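Local atomic coordinates of DUF4276 family protein (Pyrococcus horikoshii, PDB entry 2P62), a protein that is of unknown function but belongs to a family of the Toprim-like clan, whose better-known members act on nucleic acids. Residues S15-L20 against Y208-G213. Residues are numbered along the deposited sequence; the frame is centred on the assembly and turned at random.
Sequences SFFKVL and YEKYIG
Glu-209 sets CG beside its own backbone N (chi1 -73°) and then runs extended, which carries its carboxylate across to Ser-15 and Lys-18; Val-19 places CG1 between its backbone N and carbonyl carbon, a rotation that turns this methyl to Ile-212. Ser-15 OG donates to Glu-209 OE2 at 2.9 Å, reaching the anti side of the carboxylate from 26° out of its plane; Lys-11 O, one turn back, is at best a weak, competing acceptor for the same proton. The bent chain of Lys-18 lays CE 3.3 Å from Glu-209 OE1, while NZ stays 4.3 Å from that oxygen, too far for a salt bridge, though the opposite charges probably attract. On the apolar side, Val-19 CG1 meets Ile-212 CG2 at 3.9 Å, and Val-19 CG2 rests on the backbone at Glu-209 O and Gly-213 N. Ile-212 CD1 comes obliquely to the Phe-16 ring, 3.7 Å from CD2, and Leu-20 CD2 flanks Ile-212 CG2. Leu-223 of helix 220-229 touches both Leu-20 and Ile-212. The axes of 15-20 and 208-213 approach to 8.9 Å and cross at -33°, joining helix 11-23, which follows interior strand 2-7 of a mixed sheet consistent with the Toprim-like clan, to the C-terminal helices.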
ATOM      1  N   SER A  15      -6.406  -2.751   8.683  1.00 25.70           N
ATOM      2  CA  SER A  15      -7.570  -2.784   7.794  1.00 26.49           C
ATOM      3  C   SER A  15      -8.523  -3.898   8.180  1.00 25.03           C
ATOM      4  O   SER A  15      -9.738  -3.696   8.235  1.00 23.01           O
ATOM      5  CB  SER A  15      -7.150  -2.988   6.336  1.00 26.30           C
ATOM      6  OG  SER A  15      -6.505  -1.846   5.825  1.00 27.51           O
ATOM      7  N   PHE A  16      -7.957  -5.074   8.435  1.00 24.90           N
ATOM      8  CA  PHE A  16      -8.742  -6.238   8.816  1.00 25.14           C
ATOM      9  C   PHE A  16      -9.629  -5.896  10.016  1.00 24.01           C
ATOM     10  O   PHE A  16     -10.838  -6.090   9.969  1.00 23.75           O
ATOM     11  CB  PHE A  16      -7.809  -7.421   9.137  1.00 25.74           C
ATOM     12  CG  PHE A  16      -8.532  -8.675   9.553  1.00 26.78           C
ATOM     13  CD1 PHE A  16      -8.709  -8.979  10.899  1.00 27.46           C
ATOM     14  CD2 PHE A  16      -9.051  -9.544   8.601  1.00 27.33           C
ATOM     15  CE1 PHE A  16      -9.396 -10.137  11.293  1.00 28.75           C
ATOM     16  CE2 PHE A  16      -9.740 -10.703   8.983  1.00 27.21           C
ATOM     17  CZ  PHE A  16      -9.911 -10.997  10.334  1.00 27.48           C
ATOM     18  N   PHE A  17      -9.042  -5.356  11.078  1.00 22.58           N
ATOM     19  CA  PHE A  17      -9.831  -5.013  12.254  1.00 24.36           C
ATOM     20  C   PHE A  17     -10.796  -3.855  12.012  1.00 25.54           C
ATOM     21  O   PHE A  17     -11.923  -3.863  12.512  1.00 27.25           O
ATOM     22  CB  PHE A  17      -8.918  -4.694  13.439  1.00 22.32           C
ATOM     23  CG  PHE A  17      -8.476  -5.912  14.202  1.00 25.80           C
ATOM     24  CD1 PHE A  17      -9.337  -6.532  15.106  1.00 27.47           C
ATOM     25  CD2 PHE A  17      -7.220  -6.473  13.979  1.00 26.68           C
ATOM     26  CE1 PHE A  17      -8.958  -7.702  15.775  1.00 27.45           C
ATOM     27  CE2 PHE A  17      -6.832  -7.640  14.640  1.00 27.62           C
ATOM     28  CZ  PHE A  17      -7.706  -8.258  15.542  1.00 26.23           C
ATOM     29  N   LYS A  18     -10.353  -2.869  11.236  1.00 24.19           N
ATOM     30  CA  LYS A  18     -11.162  -1.697  10.932  1.00 24.50           C
ATOM     31  C   LYS A  18     -12.434  -2.053  10.153  1.00 24.05           C
ATOM     32  O   LYS A  18     -13.520  -1.563  10.468  1.00 22.58           O
ATOM     33  CB  LYS A  18     -10.311  -0.675  10.155  1.00 26.46           C
ATOM     34  CG  LYS A  18     -10.936   0.711   9.989  1.00 29.58           C
ATOM     35  CD  LYS A  18     -11.528   0.913   8.602  1.00 31.74           C
ATOM     36  CE  LYS A  18     -10.453   1.195   7.575  1.00 31.75           C
ATOM     37  NZ  LYS A  18      -9.758   2.443   7.911  1.00 32.72           N
ATOM     38  N   VAL A  19     -12.329  -2.916   9.151  1.00 24.50           N
ATOM     39  CA  VAL A  19     -13.535  -3.248   8.402  1.00 25.34           C
ATOM     40  C   VAL A  19     -14.531  -4.025   9.274  1.00 26.49           C
ATOM     41  O   VAL A  19     -15.739  -3.817   9.180  1.00 27.41           O
ATOM     42  CB  VAL A  19     -13.213  -4.022   7.081  1.00 24.39           C
ATOM     43  CG1 VAL A  19     -12.535  -5.359   7.378  1.00 23.00           C
ATOM     44  CG2 VAL A  19     -14.494  -4.219   6.278  1.00 21.59           C
ATOM     45  N   LEU A  20     -14.039  -4.902  10.140  1.00 25.20           N
ATOM     46  CA  LEU A  20     -14.947  -5.638  11.006  1.00 24.03           C
ATOM     47  C   LEU A  20     -15.581  -4.709  12.039  1.00 24.70           C
ATOM     48  O   LEU A  20     -16.789  -4.750  12.255  1.00 26.20           O
ATOM     49  CB  LEU A  20     -14.214  -6.755  11.737  1.00 23.52           C
ATOM     50  CG  LEU A  20     -13.663  -7.896  10.883  1.00 24.25           C
ATOM     51  CD1 LEU A  20     -12.687  -8.679  11.734  1.00 22.54           C
ATOM     52  CD2 LEU A  20     -14.790  -8.785  10.347  1.00 20.49           C
ATOM     53  N   TYR A 208      -8.527  -6.526   1.590  1.00 24.89           N
ATOM     54  CA  TYR A 208      -9.179  -7.121   2.754  1.00 25.44           C
ATOM     55  C   TYR A 208     -10.445  -6.340   3.124  1.00 25.85           C
ATOM     56  O   TYR A 208     -11.497  -6.940   3.382  1.00 26.08           O
ATOM     57  CB  TYR A 208      -8.188  -7.189   3.925  1.00 22.02           C
ATOM     58  CG  TYR A 208      -6.917  -7.940   3.570  1.00 20.01           C
ATOM     59  CD1 TYR A 208      -5.738  -7.735   4.286  1.00 20.10           C
ATOM     60  CD2 TYR A 208      -6.879  -8.820   2.477  1.00 21.58           C
ATOM     61  CE1 TYR A 208      -4.554  -8.380   3.920  1.00 19.42           C
ATOM     62  CE2 TYR A 208      -5.695  -9.473   2.103  1.00 18.72           C
ATOM     63  CZ  TYR A 208      -4.539  -9.241   2.828  1.00 19.67           C
ATOM     64  OH  TYR A 208      -3.343  -9.822   2.465  1.00 17.63           O
ATOM     65  N   GLU A 209     -10.338  -5.010   3.136  1.00 25.69           N
ATOM     66  CA  GLU A 209     -11.470  -4.126   3.439  1.00 28.37           C
ATOM     67  C   GLU A 209     -12.586  -4.347   2.426  1.00 28.55           C
ATOM     68  O   GLU A 209     -13.747  -4.527   2.793  1.00 29.96           O
ATOM     69  CB  GLU A 209     -11.052  -2.645   3.382  1.00 28.73           C
ATOM     70  CG  GLU A 209     -10.184  -2.168   4.546  1.00 34.24           C
ATOM     71  CD  GLU A 209      -9.808  -0.687   4.459  1.00 35.60           C
ATOM     72  OE1 GLU A 209     -10.724   0.164   4.404  1.00 36.30           O
ATOM     73  OE2 GLU A 209      -8.593  -0.381   4.445  1.00 34.81           O
ATOM     74  N   LYS A 210     -12.226  -4.331   1.148  1.00 27.64           N
ATOM     75  CA  LYS A 210     -13.200  -4.521   0.086  1.00 28.16           C
ATOM     76  C   LYS A 210     -13.849  -5.904   0.159  1.00 28.08           C
ATOM     77  O   LYS A 210     -15.068  -6.019   0.264  1.00 29.00           O
ATOM     78  CB  LYS A 210     -12.537  -4.337  -1.278  1.00 25.91           C
ATOM     79  CG  LYS A 210     -13.514  -4.389  -2.429  1.00 27.15           C
ATOM     80  CD  LYS A 210     -12.811  -4.303  -3.763  1.00 27.85           C
ATOM     81  CE  LYS A 210     -13.807  -4.456  -4.910  1.00 28.67           C
ATOM     82  NZ  LYS A 210     -13.099  -4.794  -6.184  1.00 29.95           N
ATOM     83  N   TYR A 211     -13.023  -6.944   0.108  1.00 27.97           N
ATOM     84  CA  TYR A 211     -13.493  -8.325   0.157  1.00 28.34           C
ATOM     85  C   TYR A 211     -14.383  -8.618   1.369  1.00 29.11           C
ATOM     86  O   TYR A 211     -15.452  -9.225   1.241  1.00 28.26           O
ATOM     87  CB  TYR A 211     -12.291  -9.273   0.148  1.00 29.00           C
ATOM     88  CG  TYR A 211     -12.647 -10.743   0.154  1.00 30.83           C
ATOM     89  CD1 TYR A 211     -13.532 -11.274  -0.788  1.00 29.63           C
ATOM     90  CD2 TYR A 211     -12.070 -11.614   1.085  1.00 30.25           C
ATOM     91  CE1 TYR A 211     -13.837 -12.638  -0.806  1.00 28.98           C
ATOM     92  CE2 TYR A 211     -12.365 -12.975   1.074  1.00 30.01           C
ATOM     93  CZ  TYR A 211     -13.252 -13.478   0.124  1.00 29.09           C
ATOM     94  OH  TYR A 211     -13.552 -14.819   0.117  1.00 28.17           O
ATOM     95  N   ILE A 212     -13.961  -8.182   2.547  1.00 28.39           N
ATOM     96  CA  ILE A 212     -14.763  -8.438   3.732  1.00 28.02           C
ATOM     97  C   ILE A 212     -15.996  -7.543   3.761  1.00 28.53           C
ATOM     98  O   ILE A 212     -17.091  -7.990   4.103  1.00 28.32           O
ATOM     99  CB  ILE A 212     -13.927  -8.239   5.008  1.00 28.05           C
ATOM    100  CG1 ILE A 212     -12.807  -9.287   5.037  1.00 27.04           C
ATOM    101  CG2 ILE A 212     -14.824  -8.319   6.249  1.00 25.94           C
ATOM    102  CD1 ILE A 212     -11.941  -9.261   6.281  1.00 26.29           C
ATOM    103  N   GLY A 213     -15.813  -6.282   3.383  1.00 30.28           N
ATOM    104  CA  GLY A 213     -16.915  -5.335   3.371  1.00 30.12           C
ATOM    105  C   GLY A 213     -18.058  -5.783   2.485  1.00 31.92           C
ATOM    106  O   GLY A 213     -19.229  -5.609   2.816  1.00 33.65           O
TER